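Local coordinates for Rho-class glutathione S-transferase (Laternula elliptica, PDB 3QAV), which probably catalyses the transfer of glutathione to electrophilic compounds, as other members of the glutathione S-transferase superfamily do, at residues Arg121-Val132 / Lys157-Tyr168; Val192-Ala200 / His229-Leu240. All coordinates share one frame; numbering follows the deposited sequence.

Interaction 1: Arg121-Val132 / Lys157-Tyr168; sequences RMFETSNISTNV and KAHVELGHWENY
The guanidinium of Arg121 lies flat over the ring of Tyr168, a cation-pi stack with the planes 14° apart and Arg121 CZ 3.5 Å from the ring centroid. Two bends along the arginine chain, at chi2 (-75°) and chi3 (92°), fold the group back against the ring. Its NE and NH1 also grip Glu124 OE1 side-on and in the guanidinium plane; the NH1 bond takes the syn lone pair at 2.7 Å. The other carboxylate oxygen, OE2, meets the ring of Tyr168 at its edge and accepts a very short bond from the phenol OH; Glu124 thus touches both stacked groups. An alanine in place of Arg121 would strip the ring of its cationic cover and would probably leave Glu124 OE1 without its mate and its carboxylate freer to turn. Arg121 and Glu124 belong to helix 112-124 and Tyr168 to helix 148-172, in the all-helical C-terminal domain of the glutathione transferase fold; helix 126-131 runs nearly antiparallel to 157-168, their axes approaching to 9.4 Å. Between the helices Trp165 presents its edge to the backbone of Arg121, Glu124 and Thr125, while Ile128 CD1 sits over one indole face, 3.8 Å from the centroid of the five-membered ring. Glu161, bent at chi2, divides its carboxylate: OE2 takes Trp165 NE1 on its anti lone pair at 2.7 Å, and OE1 receives Asn131 ND2 at 2.7 Å. Arg75 of the second subunit forms salt bridges with both Glu124 and Glu161, which would offset the gathering of two acids here.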
loop_
_atom_site.group_PDB
_atom_site.type_symbol
_atom_site.label_atom_id
_atom_site.label_comp_id
_atom_site.label_asym_id
_atom_site.label_seq_id
_atom_site.Cartn_x
_atom_site.Cartn_y
_atom_site.Cartn_z
ATOM N N ARG A 121 -4.138 1.664 10.982
ATOM C CA ARG A 121 -2.865 1.042 11.352
ATOM C C ARG A 121 -2.329 0.107 10.257
ATOM O O ARG A 121 -1.149 0.149 9.935
ATOM C CB ARG A 121 -3.017 0.291 12.677
ATOM C CG ARG A 121 -3.318 1.203 13.877
ATOM C CD ARG A 121 -2.081 1.983 14.334
ATOM N NE ARG A 121 -1.937 3.297 13.714
ATOM C CZ ARG A 121 -2.371 4.440 14.241
ATOM N NH1 ARG A 121 -2.183 5.586 13.588
ATOM N NH2 ARG A 121 -2.987 4.447 15.419
ATOM N N MET A 122 -3.200 -0.722 9.685
ATOM C CA MET A 122 -2.806 -1.641 8.617
ATOM C C MET A 122 -2.019 -0.958 7.495
ATOM O O MET A 122 -0.866 -1.299 7.222
ATOM C CB MET A 122 -4.042 -2.285 7.977
ATOM C CG MET A 122 -4.715 -3.362 8.782
ATOM S SD MET A 122 -6.346 -3.715 8.087
ATOM C CE MET A 122 -5.917 -4.191 6.416
ATOM N N PHE A 123 -2.668 0.001 6.844
ATOM C CA PHE A 123 -2.076 0.717 5.719
ATOM C C PHE A 123 -0.943 1.670 6.077
ATOM O O PHE A 123 -0.090 1.959 5.245
ATOM C CB PHE A 123 -3.203 1.420 4.946
ATOM C CG PHE A 123 -4.270 0.453 4.462
ATOM C CD1 PHE A 123 -5.570 0.513 4.952
ATOM C CD2 PHE A 123 -3.941 -0.568 3.571
ATOM C CE1 PHE A 123 -6.527 -0.433 4.570
ATOM C CE2 PHE A 123 -4.886 -1.517 3.185
ATOM C CZ PHE A 123 -6.184 -1.452 3.686
ATOM N N GLU A 124 -0.914 2.141 7.317
ATOM C CA GLU A 124 0.161 3.029 7.740
ATOM C C GLU A 124 1.477 2.243 7.859
ATOM O O GLU A 124 2.566 2.824 7.782
ATOM C CB GLU A 124 -0.186 3.679 9.082
ATOM C CG GLU A 124 0.825 4.719 9.558
ATOM C CD GLU A 124 0.417 5.353 10.874
ATOM O OE1 GLU A 124 -0.745 5.162 11.287
ATOM O OE2 GLU A 124 1.249 6.054 11.489
ATOM N N THR A 125 1.380 0.923 8.032
ATOM C CA THR A 125 2.582 0.096 8.167
ATOM C C THR A 125 3.517 0.193 6.965
ATOM O O THR A 125 4.694 -0.167 7.066
ATOM C CB THR A 125 2.252 -1.407 8.371
ATOM O OG1 THR A 125 1.652 -1.938 7.183
ATOM C CG2 THR A 125 1.320 -1.595 9.540
ATOM N N SER A 126 3.002 0.673 5.835
ATOM C CA SER A 126 3.822 0.793 4.634
ATOM C C SER A 126 4.961 1.791 4.844
ATOM O O SER A 126 6.003 1.683 4.206
ATOM C CB SER A 126 2.978 1.227 3.434
ATOM O OG SER A 126 2.780 2.629 3.430
ATOM N N ASN A 127 4.752 2.762 5.730
ATOM C CA ASN A 127 5.773 3.767 6.042
ATOM C C ASN A 127 7.001 3.145 6.692
ATOM O O ASN A 127 8.079 3.731 6.680
ATOM C CB ASN A 127 5.226 4.821 7.003
ATOM C CG ASN A 127 4.267 5.769 6.341
ATOM O OD1 ASN A 127 4.602 6.409 5.346
ATOM N ND2 ASN A 127 3.063 5.878 6.896
ATOM N N ILE A 128 6.826 1.974 7.292
ATOM C CA ILE A 128 7.930 1.299 7.943
ATOM C C ILE A 128 8.888 0.814 6.876
ATOM O O ILE A 128 10.101 0.950 7.019
ATOM C CB ILE A 128 7.438 0.110 8.790
ATOM C CG1 ILE A 128 6.519 0.626 9.905
ATOM C CG2 ILE A 128 8.637 -0.661 9.367
ATOM C CD1 ILE A 128 5.871 -0.473 10.737
ATOM N N SER A 129 8.341 0.252 5.804
ATOM C CA SER A 129 9.160 -0.230 4.700
ATOM C C SER A 129 9.993 0.922 4.151
ATOM O O SER A 129 11.204 0.820 4.015
ATOM C CB SER A 129 8.282 -0.773 3.568
ATOM O OG SER A 129 7.534 -1.899 3.979
ATOM N N THR A 130 9.327 2.026 3.844
ATOM C CA THR A 130 9.997 3.184 3.281
ATOM C C THR A 130 10.963 3.906 4.214
ATOM O O THR A 130 12.106 4.165 3.843
ATOM C CB THR A 130 8.971 4.200 2.767
ATOM O OG1 THR A 130 8.168 4.660 3.859
ATOM C CG2 THR A 130 8.072 3.557 1.723
ATOM N N ASN A 131 10.520 4.226 5.425
ATOM C CA ASN A 131 11.374 4.958 6.352
ATOM C C ASN A 131 12.386 4.129 7.133
ATOM O O ASN A 131 13.440 4.636 7.508
ATOM C CB ASN A 131 10.517 5.776 7.319
ATOM C CG ASN A 131 9.568 6.712 6.597
ATOM O OD1 ASN A 131 9.911 7.275 5.558
ATOM N ND2 ASN A 131 8.369 6.890 7.148
ATOM N N VAL A 132 12.085 2.860 7.383
ATOM C CA VAL A 132 13.021 2.031 8.130
ATOM C C VAL A 132 13.879 1.125 7.256
ATOM O O VAL A 132 15.101 1.121 7.384
ATOM C CB VAL A 132 12.306 1.152 9.169
ATOM C CG1 VAL A 132 13.323 0.349 9.946
ATOM C CG2 VAL A 132 11.499 2.013 10.113
ATOM N N LYS A 157 15.495 9.246 10.314
ATOM C CA LYS A 157 14.135 9.064 9.831
ATOM C C LYS A 157 13.565 7.733 10.302
ATOM O O LYS A 157 12.367 7.620 10.545
ATOM C CB LYS A 157 14.087 9.144 8.302
ATOM C CG LYS A 157 14.156 10.565 7.770
ATOM C CD LYS A 157 13.782 10.641 6.299
ATOM C CE LYS A 157 13.702 12.092 5.837
ATOM N NZ LYS A 157 13.259 12.222 4.419
ATOM N N ALA A 158 14.431 6.736 10.438
ATOM C CA ALA A 158 14.013 5.417 10.894
ATOM C C ALA A 158 13.549 5.532 12.334
ATOM O O ALA A 158 12.555 4.921 12.725
ATOM C CB ALA A 158 15.170 4.424 10.791
ATOM N N HIS A 159 14.273 6.330 13.117
ATOM C CA HIS A 159 13.935 6.535 14.517
ATOM C C HIS A 159 12.610 7.271 14.659
ATOM O O HIS A 159 11.825 6.977 15.563
ATOM C CB HIS A 159 15.054 7.307 15.224
ATOM C CG HIS A 159 16.274 6.480 15.500
ATOM N ND1 HIS A 159 17.455 7.023 15.956
ATOM C CD2 HIS A 159 16.485 5.146 15.412
ATOM C CE1 HIS A 159 18.341 6.059 16.140
ATOM N NE2 HIS A 159 17.777 4.910 15.817
ATOM N N VAL A 160 12.353 8.222 13.766
ATOM C CA VAL A 160 11.100 8.971 13.815
ATOM C C VAL A 160 9.920 8.040 13.540
ATOM O O VAL A 160 8.931 8.032 14.275
ATOM C CB VAL A 160 11.084 10.113 12.782
ATOM C CG1 VAL A 160 9.703 10.757 12.736
ATOM C CG2 VAL A 160 12.133 11.149 13.152
ATOM N N GLU A 161 10.031 7.251 12.481
ATOM C CA GLU A 161 8.979 6.309 12.125
ATOM C C GLU A 161 8.653 5.375 13.292
ATOM O O GLU A 161 7.490 5.225 13.674
ATOM C CB GLU A 161 9.414 5.496 10.915
ATOM C CG GLU A 161 8.402 4.465 10.447
ATOM C CD GLU A 161 7.066 5.067 10.034
ATOM O OE1 GLU A 161 7.054 6.122 9.359
ATOM O OE2 GLU A 161 6.026 4.467 10.373
ATOM N N LEU A 162 9.681 4.746 13.856
ATOM C CA LEU A 162 9.488 3.825 14.972
ATOM C C LEU A 162 8.825 4.505 16.165
ATOM O O LEU A 162 8.087 3.870 16.917
ATOM C CB LEU A 162 10.835 3.212 15.395
ATOM C CG LEU A 162 11.257 1.881 14.757
ATOM C CD1 LEU A 162 10.865 1.842 13.290
ATOM C CD2 LEU A 162 12.758 1.692 14.923
ATOM N N GLY A 163 9.090 5.799 16.330
ATOM C CA GLY A 163 8.505 6.543 17.434
ATOM C C GLY A 163 6.989 6.495 17.394
ATOM O O GLY A 163 6.334 6.339 18.424
ATOM N N HIS A 164 6.429 6.611 16.195
ATOM C CA HIS A 164 4.983 6.576 16.020
ATOM C C HIS A 164 4.399 5.292 16.577
ATOM O O HIS A 164 3.466 5.318 17.379
ATOM C CB HIS A 164 4.631 6.693 14.541
ATOM C CG HIS A 164 4.919 8.040 13.957
ATOM N ND1 HIS A 164 5.644 8.208 12.796
ATOM C CD2 HIS A 164 4.547 9.281 14.349
ATOM C CE1 HIS A 164 5.705 9.493 12.498
ATOM N NE2 HIS A 164 5.047 10.167 13.425
ATOM N N TRP A 165 4.965 4.165 16.160
ATOM C CA TRP A 165 4.486 2.866 16.606
ATOM C C TRP A 165 4.728 2.654 18.096
ATOM O O TRP A 165 3.916 2.027 18.781
ATOM C CB TRP A 165 5.139 1.761 15.768
ATOM C CG TRP A 165 4.929 1.990 14.297
ATOM C CD1 TRP A 165 5.794 2.588 13.432
ATOM C CD2 TRP A 165 3.734 1.725 13.548
ATOM N NE1 TRP A 165 5.214 2.718 12.192
ATOM C CE2 TRP A 165 3.949 2.195 12.237
ATOM C CE3 TRP A 165 2.501 1.137 13.861
ATOM C CZ2 TRP A 165 2.978 2.097 11.236
ATOM C CZ3 TRP A 165 1.533 1.037 12.866
ATOM C CH2 TRP A 165 1.779 1.516 11.569
ATOM N N GLU A 166 5.837 3.186 18.602
ATOM C CA GLU A 166 6.146 3.086 20.028
ATOM C C GLU A 166 4.973 3.733 20.769
ATOM O O GLU A 166 4.421 3.163 21.715
ATOM C CB GLU A 166 7.442 3.843 20.340
ATOM C CG GLU A 166 7.873 3.854 21.809
ATOM C CD GLU A 166 8.311 2.489 22.319
ATOM O OE1 GLU A 166 8.799 1.676 21.508
ATOM O OE2 GLU A 166 8.188 2.238 23.537
ATOM N N ASN A 167 4.593 4.924 20.315
ATOM C CA ASN A 167 3.483 5.664 20.905
ATOM C C ASN A 167 2.175 4.893 20.822
ATOM O O ASN A 167 1.457 4.772 21.812
ATOM C CB ASN A 167 3.299 7.009 20.198
ATOM C CG ASN A 167 4.311 8.042 20.639
ATOM O OD1 ASN A 167 4.382 9.137 20.075
ATOM N ND2 ASN A 167 5.099 7.707 21.655
ATOM N N TYR A 168 1.866 4.386 19.633
ATOM C CA TYR A 168 0.629 3.629 19.429
ATOM C C TYR A 168 0.540 2.489 20.445
ATOM O O TYR A 168 -0.463 2.343 21.146
ATOM C CB TYR A 168 0.585 3.049 18.006
ATOM C CG TYR A 168 0.640 4.070 16.888
ATOM C CD1 TYR A 168 1.179 3.736 15.647
ATOM C CD2 TYR A 168 0.138 5.363 17.058
ATOM C CE1 TYR A 168 1.221 4.655 14.609
ATOM C CE2 TYR A 168 0.174 6.294 16.021
ATOM C CZ TYR A 168 0.715 5.933 14.802
ATOM O OH TYR A 168 0.753 6.842 13.772
HETATM O O HOH W 1 -1.526 8.284 13.205
#

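Interaction 2: Val192-Ala200 / His229-Leu240; sequences VALIVRQGA and HWAESDSPGNLL
Gln198 OE1 is gripped twice by Asn238: the backbone N approaches in the carbonyl plane and the side-chain ND2 from 30° out of it, each at 3.2 Å. The main-chain O of the same glutamine accepts Leu239 N at 2.8 Å. Both side chain and backbone of Gln198 are thus engaged where helix 183-197 ends in a Schellman motif, whose positive-phi residue, Gly199, leaves no room for a CB beside Leu240 CD2. Ser235 joins the same helix end, its OG giving a very short bond to Arg197 O while accepting Gly237 N in an ST turn. Arg197 reaches the other way. With CG anti to the backbone N (chi1 162°), its chain runs across one face of the Trp230 indole, and the guanidinium stacks there with the planes only 6° apart, Arg197 CZ lying 3.8 Å from the centroid of the five-membered ring. Ser235 CA covers the opposite guanidinium face. NH1 bonds Ser233 OG at 2.7 Å, and NH2 makes weak bonds to the carbonyls of Trp230 and Ser233, so the flat cation is held between the indole and the backbone of Asp234 and Ser235. Beyond this polar grip, Leu239 packs on Gln198 CB and Ile195 CG2. The tail 229-240, which follows helix 220-224, thereby wraps the end of helix 183-197, with Leu239 reaching Phe135 and Val136 of helix 133-141 and His229 bonding Ser33, just beyond strand 28-31.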
loop_
_atom_site.group_PDB
_atom_site.type_symbol
_atom_site.label_atom_id
_atom_site.label_comp_id
_atom_site.label_asym_id
_atom_site.label_seq_id
_atom_site.Cartn_x
_atom_site.Cartn_y
_atom_site.Cartn_z
ATOM N N VAL A 192 8.149 -5.809 12.179
ATOM C CA VAL A 192 8.947 -5.700 13.399
ATOM C C VAL A 192 9.892 -6.909 13.522
ATOM O O VAL A 192 11.061 -6.756 13.877
ATOM C CB VAL A 192 8.054 -5.604 14.654
ATOM C CG1 VAL A 192 8.925 -5.555 15.912
ATOM C CG2 VAL A 192 7.195 -4.340 14.583
ATOM N N ALA A 193 9.390 -8.104 13.214
ATOM C CA ALA A 193 10.205 -9.324 13.283
ATOM C C ALA A 193 11.403 -9.202 12.341
ATOM O O ALA A 193 12.519 -9.638 12.659
ATOM C CB ALA A 193 9.366 -10.539 12.902
ATOM N N LEU A 194 11.162 -8.609 11.178
ATOM C CA LEU A 194 12.205 -8.402 10.178
ATOM C C LEU A 194 13.248 -7.443 10.752
ATOM O O LEU A 194 14.447 -7.651 10.600
ATOM C CB LEU A 194 11.592 -7.806 8.908
ATOM C CG LEU A 194 12.487 -7.628 7.678
ATOM C CD1 LEU A 194 12.861 -8.984 7.106
ATOM C CD2 LEU A 194 11.748 -6.815 6.630
ATOM N N ILE A 195 12.775 -6.391 11.414
ATOM C CA ILE A 195 13.660 -5.399 12.021
ATOM C C ILE A 195 14.569 -6.083 13.040
ATOM O O ILE A 195 15.785 -5.903 13.014
ATOM C CB ILE A 195 12.838 -4.277 12.719
ATOM C CG1 ILE A 195 12.148 -3.412 11.660
ATOM C CG2 ILE A 195 13.739 -3.417 13.601
ATOM C CD1 ILE A 195 11.163 -2.400 12.226
ATOM N N VAL A 196 13.975 -6.864 13.935
ATOM C CA VAL A 196 14.745 -7.583 14.943
ATOM C C VAL A 196 15.703 -8.550 14.249
ATOM O O VAL A 196 16.851 -8.698 14.663
ATOM C CB VAL A 196 13.821 -8.386 15.889
ATOM C CG1 VAL A 196 14.653 -9.263 16.816
ATOM C CG2 VAL A 196 12.954 -7.434 16.704
ATOM N N ARG A 197 15.229 -9.204 13.193
ATOM C CA ARG A 197 16.058 -10.146 12.449
ATOM C C ARG A 197 17.346 -9.467 11.993
ATOM O O ARG A 197 18.417 -10.058 12.049
ATOM C CB ARG A 197 15.295 -10.683 11.233
ATOM C CG ARG A 197 16.155 -11.334 10.150
ATOM C CD ARG A 197 16.700 -12.705 10.550
ATOM N NE ARG A 197 17.397 -13.345 9.429
ATOM C CZ ARG A 197 18.039 -14.512 9.494
ATOM N NH1 ARG A 197 18.638 -14.996 8.415
ATOM N NH2 ARG A 197 18.084 -15.201 10.627
ATOM N N GLN A 198 17.236 -8.222 11.551
ATOM C CA GLN A 198 18.397 -7.477 11.084
ATOM C C GLN A 198 19.282 -7.040 12.244
ATOM O O GLN A 198 20.247 -6.305 12.053
ATOM C CB GLN A 198 17.951 -6.261 10.278
ATOM C CG GLN A 198 17.280 -6.604 8.957
ATOM C CD GLN A 198 18.259 -7.113 7.912
ATOM O OE1 GLN A 198 19.479 -6.995 8.071
ATOM N NE2 GLN A 198 17.727 -7.667 6.825
ATOM N N GLY A 199 18.930 -7.478 13.451
ATOM C CA GLY A 199 19.733 -7.163 14.621
ATOM C C GLY A 199 19.432 -5.920 15.439
ATOM O O GLY A 199 20.282 -5.478 16.214
ATOM N N ALA A 200 18.246 -5.344 15.284
ATOM C CA ALA A 200 17.899 -4.157 16.059
ATOM C C ALA A 200 17.752 -4.533 17.541
ATOM O O ALA A 200 17.212 -5.593 17.877
ATOM C CB ALA A 200 16.607 -3.555 15.545
ATOM N N HIS A 229 13.867 -20.265 6.715
ATOM C CA HIS A 229 15.319 -20.171 6.525
ATOM C C HIS A 229 16.112 -19.419 7.582
ATOM O O HIS A 229 17.338 -19.488 7.587
ATOM C CB HIS A 229 15.660 -19.604 5.132
ATOM C CG HIS A 229 15.752 -18.108 5.074
ATOM N ND1 HIS A 229 14.655 -17.298 4.880
ATOM C CD2 HIS A 229 16.821 -17.278 5.144
ATOM C CE1 HIS A 229 15.042 -16.035 4.825
ATOM N NE2 HIS A 229 16.352 -15.996 4.982
ATOM N N TRP A 230 15.428 -18.720 8.482
ATOM C CA TRP A 230 16.108 -17.958 9.529
ATOM C C TRP A 230 16.821 -18.811 10.583
ATOM O O TRP A 230 17.878 -18.433 11.089
ATOM C CB TRP A 230 15.115 -17.037 10.248
ATOM C CG TRP A 230 14.659 -15.843 9.444
ATOM C CD1 TRP A 230 15.001 -15.531 8.159
ATOM C CD2 TRP A 230 13.778 -14.808 9.887
ATOM N NE1 TRP A 230 14.389 -14.362 7.773
ATOM C CE2 TRP A 230 13.631 -13.897 8.816
ATOM C CE3 TRP A 230 13.099 -14.558 11.087
ATOM C CZ2 TRP A 230 12.829 -12.750 8.911
ATOM C CZ3 TRP A 230 12.303 -13.417 11.181
ATOM C CH2 TRP A 230 12.177 -12.530 10.098
ATOM N N ALA A 231 16.239 -19.953 10.918
ATOM C CA ALA A 231 16.814 -20.823 11.935
ATOM C C ALA A 231 18.276 -21.185 11.691
ATOM O O ALA A 231 19.100 -21.080 12.597
ATOM C CB ALA A 231 15.983 -22.092 12.055
ATOM N N GLU A 232 18.595 -21.592 10.465
ATOM C CA GLU A 232 19.953 -22.006 10.114
ATOM C C GLU A 232 20.774 -20.987 9.330
ATOM O O GLU A 232 21.827 -21.320 8.791
ATOM C CB GLU A 232 19.900 -23.314 9.314
ATOM C CG GLU A 232 19.288 -24.479 10.067
ATOM C CD GLU A 232 20.118 -24.884 11.266
ATOM O OE1 GLU A 232 21.098 -24.175 11.583
ATOM O OE2 GLU A 232 19.787 -25.908 11.897
ATOM N N SER A 233 20.302 -19.750 9.258
ATOM C CA SER A 233 21.030 -18.727 8.527
ATOM C C SER A 233 21.353 -17.591 9.473
ATOM O O SER A 233 20.603 -17.326 10.410
ATOM C CB SER A 233 20.196 -18.218 7.348
ATOM O OG SER A 233 19.023 -17.559 7.792
ATOM N N ASP A 234 22.477 -16.930 9.236
ATOM C CA ASP A 234 22.893 -15.830 10.093
ATOM C C ASP A 234 22.168 -14.531 9.799
ATOM O O ASP A 234 21.927 -14.179 8.642
ATOM C CB ASP A 234 24.402 -15.605 9.971
ATOM C CG ASP A 234 25.200 -16.527 10.862
ATOM O OD1 ASP A 234 25.149 -16.347 12.098
ATOM O OD2 ASP A 234 25.875 -17.433 10.330
ATOM N N SER A 235 21.822 -13.825 10.868
ATOM C CA SER A 235 21.149 -12.546 10.759
ATOM C C SER A 235 22.036 -11.597 9.959
ATOM O O SER A 235 23.204 -11.404 10.293
ATOM C CB SER A 235 20.909 -11.965 12.152
ATOM O OG SER A 235 20.781 -10.557 12.089
ATOM N N PRO A 236 21.491 -10.997 8.891
ATOM C CA PRO A 236 22.253 -10.064 8.054
ATOM C C PRO A 236 22.900 -8.955 8.892
ATOM O O PRO A 236 23.902 -8.362 8.494
ATOM C CB PRO A 236 21.195 -9.525 7.089
ATOM C CG PRO A 236 20.226 -10.674 6.967
ATOM C CD PRO A 236 20.114 -11.164 8.389
ATOM N N GLY A 237 22.304 -8.676 10.047
ATOM C CA GLY A 237 22.828 -7.656 10.943
ATOM C C GLY A 237 22.916 -6.226 10.433
ATOM O O GLY A 237 23.784 -5.466 10.874
ATOM N N ASN A 238 22.024 -5.837 9.528
ATOM C CA ASN A 238 22.051 -4.483 8.986
ATOM C C ASN A 238 21.447 -3.412 9.898
ATOM O O ASN A 238 21.505 -2.226 9.587
ATOM C CB ASN A 238 21.365 -4.453 7.622
ATOM C CG ASN A 238 22.220 -5.066 6.536
ATOM O OD1 ASN A 238 23.272 -4.531 6.192
ATOM N ND2 ASN A 238 21.780 -6.196 5.993
ATOM N N LEU A 239 20.877 -3.828 11.023
ATOM C CA LEU A 239 20.290 -2.881 11.968
ATOM C C LEU A 239 20.929 -3.006 13.347
ATOM O O LEU A 239 20.397 -2.502 14.337
ATOM C CB LEU A 239 18.776 -3.090 12.066
ATOM C CG LEU A 239 17.993 -2.656 10.819
ATOM C CD1 LEU A 239 16.514 -2.940 11.011
ATOM C CD2 LEU A 239 18.214 -1.167 10.562
ATOM N N LEU A 240 22.075 -3.681 13.404
ATOM C CA LEU A 240 22.799 -3.865 14.655
ATOM C C LEU A 240 23.209 -2.522 15.251
ATOM O O LEU A 240 23.343 -2.390 16.470
ATOM C CB LEU A 240 24.049 -4.725 14.429
ATOM C CG LEU A 240 23.847 -6.209 14.103
ATOM C CD1 LEU A 240 25.187 -6.852 13.755
ATOM C CD2 LEU A 240 23.215 -6.915 15.293
#

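Interactions 1 and 2 use one helical domain differently: the first borders the second subunit, the second brings the C-terminal segment to the N-terminal domain. Their centres lie 18 Å apart, yet they meet through Ile195, whose CD1 is 4.2 Å from both Val132 CG1 and Ile128 CG2, so helix 183-197 packs against the first contact and carries one side of the second. In interaction 1 the side chain of Thr125 is about 9 Å from that of Ser91, a glutathione-binding residue. In interaction 2 the His229 side chain is about 8 Å from that of Ser35 and about 11 Å from that of Val78, both seen to bind glutathione in a structure of this protein, though none is bound to this chain.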